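Local structure of DNA polymerase sliding clamp (Archaeoglobus fulgidus, 1RWZ) at residues Tyr197-Phe201 against Glu235-Ala239; Asp134-Lys139 against Cys202-Gly208; Thr66-Asp70 against Leu110-Ile116. The protein probably serves as a ring-shaped trimeric clamp that encircles DNA and tethers the polymerase and other replication proteins to it. One frame throughout, in Å; residues are numbered along the deposited sequence.

How the contacts relate
Contact 3 is the first to close along the chain: it brings residues 110-116, which follow strand 104-109, back onto strand 65-70, an edge strand of the large antiparallel sheet. Contacts 1 and 2 come later and cross, their segments alternating in the order 134-139, 197-201, 202-208, 235-239. Residues 197-201 and 202-208 are consecutive, so one helix and the loop after it serve both: the helix packs on strand 232-238 in contact 1, and the loop runs past the start of helix 135-146 in contact 2. Contacts 1 and 3 reach the same sheet, their centres about 24 Å apart, whereas contacts 2 and 3 lie on opposite sides of the chain's centre.

Contact 1. Residues Tyr197-Phe201 against Glu235-Ala239; sequences YLKEF and EYILA
Phe201 and Tyr236 form an offset stack where helix 195-201 packs on strand 232-238 of the large sheet, the helix-on-sheet layering of the sliding-clamp fold. The two short segments run almost antiparallel, at 176°. The ring planes are only 10° apart and their centroids 4.2 Å, displaced so that Phe201 CD2 lies over the middle of the tyrosine ring while Tyr236 CB sits over the centre of the phenylalanine face, a CH-pi contact. Flat rings suit this place because broad faces pack closely between helix and sheet. On the opposite face of Phe201, Tyr197 O lies toward the rim, and Leu238 CB meets the ring edge in its plane. Leu238 points toward the helix with CG anti to its own N (chi1 177°), and its methyls divide the work: CD1 reaches Tyr197 CB at 3.7 Å, CD2 meets Leu198 CD2 at 3.8 Å, the two leucine side chains crossing at about a right angle. The tyrosine hydroxyls find polar partners at the margins of this apolar layer, Tyr197 with Asp40 and Tyr236 with the carbonyl of Ala17. A water also donates to Tyr236 OH, at 3.0 Å, and to Glu200 O, at 2.8 Å.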
# COMPACT_ATOMS: atom_id res chain seq x y z
N TYR A 197 -1.83 3.27 23.75
CA TYR A 197 -0.50 2.75 24.01
C TYR A 197 -0.35 1.28 23.60
O TYR A 197 0.65 0.90 23.01
CB TYR A 197 -0.13 2.89 25.49
CG TYR A 197 0.41 4.26 25.85
CD1 TYR A 197 -0.45 5.31 26.17
CD2 TYR A 197 1.78 4.49 25.87
CE1 TYR A 197 0.06 6.57 26.51
CE2 TYR A 197 2.30 5.74 26.20
CZ TYR A 197 1.43 6.78 26.52
OH TYR A 197 1.94 8.01 26.86
N LEU A 198 -1.36 0.47 23.92
CA LEU A 198 -1.32 -0.95 23.59
C LEU A 198 -1.21 -1.14 22.08
O LEU A 198 -0.48 -2.02 21.62
CB LEU A 198 -2.58 -1.65 24.12
CG LEU A 198 -2.69 -1.72 25.65
CD1 LEU A 198 -4.06 -2.25 26.04
CD2 LEU A 198 -1.59 -2.62 26.19
N LYS A 199 -1.93 -0.32 21.33
CA LYS A 199 -1.90 -0.42 19.88
C LYS A 199 -0.50 -0.08 19.37
O LYS A 199 0.02 -0.75 18.47
CB LYS A 199 -2.94 0.53 19.27
CG LYS A 199 -3.16 0.37 17.78
CD LYS A 199 -4.29 1.27 17.32
CE LYS A 199 -4.55 1.13 15.83
NZ LYS A 199 -5.60 2.09 15.38
N GLU A 200 0.12 0.95 19.94
CA GLU A 200 1.46 1.36 19.54
C GLU A 200 2.48 0.26 19.84
O GLU A 200 3.35 -0.03 19.01
CB GLU A 200 1.85 2.65 20.28
CG GLU A 200 3.13 3.31 19.78
CD GLU A 200 3.05 3.75 18.33
OE1 GLU A 200 1.97 4.17 17.88
OE2 GLU A 200 4.09 3.67 17.63
N PHE A 201 2.35 -0.37 21.01
CA PHE A 201 3.25 -1.45 21.40
C PHE A 201 3.26 -2.57 20.35
O PHE A 201 4.32 -3.06 19.96
CB PHE A 201 2.80 -2.09 22.72
CG PHE A 201 2.86 -1.17 23.91
CD1 PHE A 201 2.16 -1.49 25.07
CD2 PHE A 201 3.63 -0.01 23.90
CE1 PHE A 201 2.22 -0.68 26.20
CE2 PHE A 201 3.69 0.82 25.03
CZ PHE A 201 2.99 0.48 26.18
N GLU A 235 10.20 -5.63 26.21
CA GLU A 235 9.16 -5.55 27.21
C GLU A 235 8.65 -4.12 27.33
O GLU A 235 9.43 -3.18 27.44
CB GLU A 235 9.69 -6.00 28.58
CG GLU A 235 8.69 -5.75 29.72
CD GLU A 235 9.17 -6.25 31.07
OE1 GLU A 235 8.51 -5.93 32.08
OE2 GLU A 235 10.19 -6.95 31.13
N TYR A 236 7.33 -3.99 27.29
CA TYR A 236 6.68 -2.70 27.45
C TYR A 236 5.91 -2.80 28.76
O TYR A 236 5.29 -3.83 29.06
CB TYR A 236 5.69 -2.41 26.32
CG TYR A 236 6.32 -1.92 25.02
CD1 TYR A 236 6.21 -2.67 23.85
CD2 TYR A 236 6.96 -0.69 24.96
CE1 TYR A 236 6.74 -2.20 22.64
CE2 TYR A 236 7.48 -0.20 23.77
CZ TYR A 236 7.37 -0.96 22.61
OH TYR A 236 7.85 -0.46 21.42
N ILE A 237 5.96 -1.73 29.56
CA ILE A 237 5.23 -1.69 30.82
C ILE A 237 4.32 -0.49 30.70
O ILE A 237 4.76 0.60 30.32
CB ILE A 237 6.19 -1.52 32.02
CG1 ILE A 237 7.16 -2.70 32.06
CG2 ILE A 237 5.38 -1.45 33.32
CD1 ILE A 237 8.23 -2.60 33.13
N LEU A 238 3.04 -0.68 31.00
CA LEU A 238 2.05 0.38 30.87
C LEU A 238 1.31 0.64 32.17
O LEU A 238 0.76 -0.29 32.77
CB LEU A 238 1.04 0.00 29.77
CG LEU A 238 -0.13 0.95 29.50
CD1 LEU A 238 0.40 2.32 29.11
CD2 LEU A 238 -1.00 0.38 28.38
N ALA A 239 1.30 1.90 32.59
CA ALA A 239 0.61 2.30 33.82
C ALA A 239 -0.89 2.05 33.68
O ALA A 239 -1.45 2.17 32.59
CB ALA A 239 0.87 3.79 34.11
O HOH W 1 6.10 -0.06 19.04

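Contact 2. Residues Asp134-Lys139 against Cys202-Gly208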
# COMPACT_ATOMS: atom_id res chain seq x y z
N ASP A 134 0.16 -15.87 21.40
CA ASP A 134 0.76 -15.38 20.17
C ASP A 134 0.56 -13.87 20.13
O ASP A 134 -0.55 -13.39 20.36
CB ASP A 134 0.07 -16.01 18.96
CG ASP A 134 0.67 -15.54 17.66
OD1 ASP A 134 1.71 -16.10 17.25
OD2 ASP A 134 0.11 -14.61 17.05
N ALA A 135 1.62 -13.13 19.84
CA ALA A 135 1.55 -11.67 19.79
C ALA A 135 0.61 -11.17 18.70
O ALA A 135 -0.02 -10.12 18.85
CB ALA A 135 2.94 -11.09 19.59
N GLY A 136 0.51 -11.92 17.61
CA GLY A 136 -0.37 -11.52 16.52
C GLY A 136 -1.83 -11.58 16.93
O GLY A 136 -2.63 -10.73 16.53
N GLU A 137 -2.17 -12.59 17.72
CA GLU A 137 -3.54 -12.76 18.20
C GLU A 137 -3.87 -11.61 19.15
O GLU A 137 -4.98 -11.06 19.11
CB GLU A 137 -3.67 -14.10 18.92
CG GLU A 137 -5.07 -14.42 19.40
CD GLU A 137 -6.06 -14.63 18.26
OE1 GLU A 137 -5.66 -14.58 17.08
OE2 GLU A 137 -7.26 -14.84 18.55
N PHE A 138 -2.91 -11.25 19.99
CA PHE A 138 -3.09 -10.16 20.95
C PHE A 138 -3.30 -8.86 20.16
O PHE A 138 -4.20 -8.08 20.46
CB PHE A 138 -1.85 -10.04 21.83
CG PHE A 138 -1.89 -8.89 22.81
CD1 PHE A 138 -2.66 -8.97 23.96
CD2 PHE A 138 -1.14 -7.74 22.58
CE1 PHE A 138 -2.68 -7.91 24.89
CE2 PHE A 138 -1.15 -6.68 23.50
CZ PHE A 138 -1.92 -6.77 24.65
N LYS A 139 -2.46 -8.67 19.15
CA LYS A 139 -2.52 -7.48 18.30
C LYS A 139 -3.91 -7.33 17.69
O LYS A 139 -4.45 -6.23 17.62
CB LYS A 139 -1.45 -7.58 17.21
CG LYS A 139 -1.32 -6.36 16.30
CD LYS A 139 -0.05 -6.47 15.47
CE LYS A 139 0.14 -5.27 14.55
NZ LYS A 139 1.50 -5.28 13.92
N CYS A 202 2.07 -2.97 19.92
CA CYS A 202 1.91 -4.05 18.96
C CYS A 202 2.44 -3.80 17.55
O CYS A 202 2.53 -4.74 16.75
CB CYS A 202 0.44 -4.46 18.87
SG CYS A 202 -0.20 -5.18 20.40
N LYS A 203 2.82 -2.57 17.24
CA LYS A 203 3.32 -2.27 15.91
C LYS A 203 4.63 -2.97 15.55
O LYS A 203 4.95 -3.12 14.37
CB LYS A 203 3.47 -0.76 15.73
CG LYS A 203 2.14 -0.06 15.57
CD LYS A 203 2.29 1.44 15.40
CE LYS A 203 0.93 2.09 15.22
NZ LYS A 203 1.02 3.57 15.12
N VAL A 204 5.38 -3.42 16.55
CA VAL A 204 6.63 -4.12 16.28
C VAL A 204 6.48 -5.63 16.38
O VAL A 204 7.45 -6.38 16.21
CB VAL A 204 7.76 -3.68 17.26
CG1 VAL A 204 8.07 -2.20 17.06
CG2 VAL A 204 7.34 -3.96 18.70
N ALA A 205 5.26 -6.09 16.64
CA ALA A 205 5.00 -7.53 16.77
C ALA A 205 4.04 -8.07 15.72
O ALA A 205 3.33 -7.32 15.06
CB ALA A 205 4.44 -7.82 18.16
N GLY A 206 4.04 -9.39 15.56
CA GLY A 206 3.16 -10.00 14.59
C GLY A 206 2.95 -11.47 14.87
O GLY A 206 3.45 -12.00 15.87
N SER A 207 2.19 -12.14 14.01
CA SER A 207 1.93 -13.56 14.18
C SER A 207 3.27 -14.27 14.26
O SER A 207 4.19 -13.94 13.52
CB SER A 207 1.12 -14.11 13.00
OG SER A 207 -0.15 -13.49 12.94
N GLY A 208 3.38 -15.24 15.16
CA GLY A 208 4.63 -15.96 15.27
C GLY A 208 5.54 -15.47 16.38
O GLY A 208 6.48 -16.17 16.78
O HOH W 2 -1.52 -15.11 15.01
O HOH W 3 3.10 -3.01 12.50
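A helix N-cap and a lysine that binds backbone carbonyls hold the loop 202-208 against the first turn of helix 135-146. Asp134 is the cap: its carboxylate holds the helix end with one oxygen and the loop with the other. OD2 accepts from Glu137 N with its anti lone pair, and weakly from Gly136 N; Asp134 OD1 turns its syn lone pair to Gly208 N across the contact, at 2.8 Å and 159°. A water bridges OD2 to Ser207 OG. Gly136 suits the closest backbone approach, its CA 3.6 Å from Ser207 N, since a CB would strike the serine hydroxyl. Gly208 has a positive phi, which glycine adopts readily. At the other end Lys139 lies fully extended alongside Cys202, CG to CB 3.6 Å, and carries NZ to two carbonyls. Lys139 NZ meets Ala205 O nearly along the C=O axis, at 3.0 Å, and Cys202 O from above its carbonyl plane, at 3.1 Å, with Ala205 N on the opposite face. A water links NZ to Lys203 O as well. Between these polar ends Ala135 CB meets Ala205 CB; at the lysine end Cys202 SG makes an oblique sulfur-aromatic contact with Phe138, 3.5 Å from CD2. Ala135 and Ala205 both rest on Phe225 of strand 221-227, Phe138 packs on Leu211 and Ile213 of strand 210-215, and Val204 touches helix 8-19.

Contact 3. Residues Thr66-Asp70 against Leu110-Ile116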
# COMPACT_ATOMS: atom_id res chain seq x y z
N THR A 66 28.60 2.19 27.33
CA THR A 66 27.30 2.81 27.19
C THR A 66 27.44 3.98 26.23
O THR A 66 28.35 4.79 26.37
CB THR A 66 26.78 3.35 28.54
OG1 THR A 66 26.69 2.29 29.49
CG2 THR A 66 25.42 4.00 28.37
N ILE A 67 26.55 4.06 25.24
CA ILE A 67 26.59 5.16 24.28
C ILE A 67 25.23 5.85 24.25
O ILE A 67 24.21 5.25 24.61
CB ILE A 67 26.94 4.67 22.85
CG1 ILE A 67 25.92 3.63 22.38
CG2 ILE A 67 28.35 4.10 22.82
CD1 ILE A 67 26.08 3.22 20.92
N GLY A 68 25.23 7.12 23.86
CA GLY A 68 24.00 7.88 23.76
C GLY A 68 23.64 7.95 22.29
O GLY A 68 24.46 8.36 21.48
N VAL A 69 22.42 7.56 21.95
CA VAL A 69 22.02 7.55 20.55
C VAL A 69 20.76 8.34 20.21
O VAL A 69 19.77 8.31 20.94
CB VAL A 69 21.81 6.09 20.07
CG1 VAL A 69 21.52 6.06 18.59
CG2 VAL A 69 23.04 5.26 20.39
N ASP A 70 20.81 9.05 19.09
CA ASP A 70 19.66 9.80 18.60
C ASP A 70 18.82 8.74 17.90
O ASP A 70 19.12 8.33 16.78
CB ASP A 70 20.11 10.85 17.57
CG ASP A 70 18.95 11.70 17.07
OD1 ASP A 70 17.83 11.17 16.92
OD2 ASP A 70 19.18 12.90 16.81
N LEU A 110 27.52 10.50 18.18
CA LEU A 110 26.88 9.97 19.38
C LEU A 110 26.54 11.13 20.31
O LEU A 110 27.07 12.23 20.16
CB LEU A 110 27.82 8.98 20.08
CG LEU A 110 28.02 7.67 19.32
CD1 LEU A 110 29.08 6.83 20.01
CD2 LEU A 110 26.70 6.92 19.25
N ILE A 111 25.65 10.87 21.25
CA ILE A 111 25.23 11.87 22.22
C ILE A 111 25.86 11.55 23.57
O ILE A 111 26.02 10.39 23.92
CB ILE A 111 23.70 11.87 22.40
CG1 ILE A 111 23.01 12.12 21.05
CG2 ILE A 111 23.28 12.93 23.41
CD1 ILE A 111 21.51 11.98 21.11
N ASP A 112 26.22 12.58 24.32
CA ASP A 112 26.81 12.36 25.63
C ASP A 112 25.72 11.71 26.48
O ASP A 112 24.66 12.29 26.69
CB ASP A 112 27.25 13.69 26.24
CG ASP A 112 27.72 13.55 27.68
OD1 ASP A 112 28.43 12.56 27.98
OD2 ASP A 112 27.39 14.43 28.50
N PRO A 113 25.96 10.48 26.96
CA PRO A 113 24.99 9.75 27.78
C PRO A 113 24.39 10.58 28.91
O PRO A 113 23.21 10.45 29.23
CB PRO A 113 25.81 8.57 28.30
CG PRO A 113 26.76 8.31 27.18
CD PRO A 113 27.21 9.71 26.81
N SER A 114 25.22 11.44 29.51
CA SER A 114 24.78 12.28 30.61
C SER A 114 23.73 13.31 30.20
O SER A 114 22.89 13.71 31.00
CB SER A 114 25.99 13.01 31.21
OG SER A 114 26.97 12.08 31.63
N ALA A 115 23.79 13.74 28.94
CA ALA A 115 22.85 14.72 28.42
C ALA A 115 21.47 14.10 28.22
O ALA A 115 20.48 14.80 28.03
CB ALA A 115 23.36 15.28 27.10
N ILE A 116 21.42 12.77 28.27
CA ILE A 116 20.17 12.04 28.10
C ILE A 116 19.49 11.85 29.45
O ILE A 116 20.16 11.73 30.48
CB ILE A 116 20.43 10.66 27.45
CG1 ILE A 116 21.07 10.85 26.08
CG2 ILE A 116 19.12 9.89 27.32
CD1 ILE A 116 21.36 9.55 25.35
O HOH W 4 27.82 8.23 23.46
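A straight backbone hydrogen bond, flanked by apolar side chains, joins the edge strand 65-70 to the beginning of the interdomain connecting loop, after strand 104-109. Ile111 N donates to Gly68 O at 2.8 Å and 176°, though it approaches from well above the carbonyl plane. Next to it a water accepts a hydrogen bond from Gly68 N and donates one to Ile111 O, bridging the two segments from beside the pair. Glycine suits this position because a CB would run into Ile111 O and Ile116 CD1; that methyl instead presses on Gly68 CA at 3.5 Å. Pro113, at the start of a short 3-10 turn, sets CG against Gly68 N and Thr66 O. The two methyls of Leu110 go separate ways, CD1 to Ile67 CG2 at 4.0 Å and CD2 to Ile67 CD1 and Val69 CG2. With CG1 anti to its carbonyl carbon (chi1 -58°), an extended Ile111 carries CD1 along the strand to Asp70 N, 3.6 Å away. Thr66 OG1 pairs with His28; Asp70 OD1 N-caps helix 71-78 at Arg73 N. Because the direct bond and the water bridge both use backbone atoms, the side chains contribute mainly shape, fitted round a bare glycine.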